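Local structure of botulinum neurotoxin type G (Clostridium botulinum, 3MPP) at residues A[322-327]-A[375-380]. The protein targets the toxin to host nerve cells through its receptor-binding domain and helps carry the metalloprotease light chain across the membrane into the cytosol. The protein carries 4 engineered substitutions. Numbering follows the deposited sequence.
Sequences VYVLVN and GLFGIG
In the apolar core of the beta-trefoil subdomain that forms the C-terminal half of the receptor-binding domain, Phe377 of strand 373-382 reaches across the interior to Val322 and Val324 of strand 320-325. The two strands are not paired in the sheet: even where they come nearest, the CA atoms of Val324 and Phe377 are 9.6 Å apart, and side chains alone span the gap. The far end of the phenyl ring does the touching. Its CE2 lies 3.7 Å from Val322 CG1, and CZ is equally close to the same methyl, while CE1 rests more loosely against Val324 CG2, at 4.1 Å. Both methyls meet the ring obliquely. The two valines, two residues apart on an extended strand, point their CB atoms toward Phe377, each offering a different branch. In Val322 the touching CG1 lies anti to the backbone N (chi1 178°), whereas in Val324 it is CG2, the branch anti to the carbonyl carbon. Leu335 of strand 332-339 touches both Val324 and Phe377, and Phe397 meets the phenylalanine ring at about 90°. The side chain of Phe377 lies about 11 Å from that of Trp402, the inferred ganglioside-binding residue, and the backbone O of Phe377 accepts a hydrogen bond from Trp420 NE1. With every touching group a hydrocarbon and all three residues buried, the contact rests on van der Waals packing and exclusion of water, and joins strands that share no backbone bonds here.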
loop_
_atom_site.group_PDB
_atom_site.type_symbol
_atom_site.label_atom_id
_atom_site.label_comp_id
_atom_site.label_asym_id
_atom_site.label_seq_id
_atom_site.Cartn_x
_atom_site.Cartn_y
_atom_site.Cartn_z
ATOM N N VAL A 322 -5.382 24.159 7.614
ATOM C CA VAL A 322 -6.002 23.635 8.814
ATOM C C VAL A 322 -5.460 24.365 10.037
ATOM O O VAL A 322 -4.249 24.455 10.214
ATOM C CB VAL A 322 -5.739 22.119 8.962
ATOM C CG1 VAL A 322 -6.353 21.604 10.250
ATOM C CG2 VAL A 322 -6.295 21.336 7.734
ATOM N N TYR A 323 -6.360 24.885 10.873
ATOM C CA TYR A 323 -5.961 25.546 12.120
ATOM C C TYR A 323 -6.557 24.895 13.363
ATOM O O TYR A 323 -7.699 24.428 13.362
ATOM C CB TYR A 323 -6.302 27.045 12.113
ATOM C CG TYR A 323 -5.474 27.863 11.146
ATOM C CD1 TYR A 323 -4.298 28.476 11.550
ATOM C CD2 TYR A 323 -5.870 28.006 9.821
ATOM C CE1 TYR A 323 -3.541 29.234 10.663
ATOM C CE2 TYR A 323 -5.121 28.744 8.926
ATOM C CZ TYR A 323 -3.960 29.357 9.351
ATOM O OH TYR A 323 -3.224 30.071 8.443
ATOM N N VAL A 324 -5.773 24.893 14.429
ATOM C CA VAL A 324 -6.228 24.419 15.715
ATOM C C VAL A 324 -6.579 25.601 16.628
ATOM O O VAL A 324 -5.796 26.541 16.762
ATOM C CB VAL A 324 -5.143 23.559 16.371
ATOM C CG1 VAL A 324 -5.498 23.263 17.836
ATOM C CG2 VAL A 324 -4.976 22.269 15.584
ATOM N N LEU A 325 -7.749 25.551 17.258
ATOM C CA LEU A 325 -8.107 26.591 18.215
ATOM C C LEU A 325 -7.293 26.387 19.490
ATOM O O LEU A 325 -7.533 25.448 20.233
ATOM C CB LEU A 325 -9.609 26.554 18.503
ATOM C CG LEU A 325 -10.446 27.410 17.547
ATOM C CD1 LEU A 325 -10.426 26.827 16.147
ATOM C CD2 LEU A 325 -11.879 27.566 18.051
ATOM N N VAL A 326 -6.327 27.260 19.743
ATOM C CA VAL A 326 -5.391 27.040 20.849
ATOM C C VAL A 326 -5.927 27.350 22.241
ATOM O O VAL A 326 -5.446 26.793 23.222
ATOM C CB VAL A 326 -4.069 27.807 20.654
ATOM C CG1 VAL A 326 -3.233 27.131 19.591
ATOM C CG2 VAL A 326 -4.337 29.251 20.301
ATOM N N ASN A 327 -6.923 28.222 22.328
ATOM C CA ASN A 327 -7.450 28.636 23.620
ATOM C C ASN A 327 -8.775 27.967 23.962
ATOM O O ASN A 327 -9.601 28.542 24.665
ATOM C CB ASN A 327 -7.606 30.160 23.687
ATOM C CG ASN A 327 -6.267 30.887 23.696
ATOM O OD1 ASN A 327 -6.133 31.975 23.131
ATOM N ND2 ASN A 327 -5.267 30.283 24.336
ATOM N N GLY A 375 -3.962 17.513 21.384
ATOM C CA GLY A 375 -4.583 16.249 21.029
ATOM C C GLY A 375 -4.216 15.761 19.637
ATOM O O GLY A 375 -3.300 16.297 19.015
ATOM N N LEU A 376 -4.922 14.734 19.169
ATOM C CA LEU A 376 -4.732 14.194 17.826
ATOM C C LEU A 376 -5.937 14.559 16.955
ATOM O O LEU A 376 -7.055 14.736 17.474
ATOM C CB LEU A 376 -4.574 12.661 17.892
ATOM C CG LEU A 376 -3.379 12.127 18.696
ATOM C CD1 LEU A 376 -3.304 10.555 18.620
ATOM C CD2 LEU A 376 -2.111 12.766 18.175
ATOM N N PHE A 377 -5.716 14.699 15.647
ATOM C CA PHE A 377 -6.820 14.865 14.699
ATOM C C PHE A 377 -7.665 13.598 14.664
ATOM O O PHE A 377 -7.143 12.473 14.703
ATOM C CB PHE A 377 -6.306 15.110 13.271
ATOM C CG PHE A 377 -5.786 16.499 13.021
ATOM C CD1 PHE A 377 -5.331 17.307 14.066
ATOM C CD2 PHE A 377 -5.699 16.980 11.718
ATOM C CE1 PHE A 377 -4.855 18.590 13.817
ATOM C CE2 PHE A 377 -5.213 18.260 11.465
ATOM C CZ PHE A 377 -4.795 19.065 12.508
ATOM N N GLY A 378 -8.971 13.783 14.536
ATOM C CA GLY A 378 -9.905 12.675 14.487
ATOM C C GLY A 378 -11.239 13.160 13.966
ATOM O O GLY A 378 -11.324 14.183 13.258
ATOM N N ILE A 379 -12.280 12.426 14.315
ATOM C CA ILE A 379 -13.641 12.775 13.937
ATOM C C ILE A 379 -14.477 12.673 15.203
ATOM O O ILE A 379 -14.436 11.648 15.910
ATOM C CB ILE A 379 -14.181 11.836 12.847
ATOM C CG1 ILE A 379 -13.301 11.912 11.597
ATOM C CG2 ILE A 379 -15.630 12.198 12.465
ATOM C CD1 ILE A 379 -13.704 10.926 10.490
ATOM N N GLY A 380 -15.196 13.744 15.525
ATOM C CA GLY A 380 -15.938 13.772 16.771
ATOM C C GLY A 380 -17.376 14.214 16.605
ATOM O O GLY A 380 -17.723 14.885 15.641
#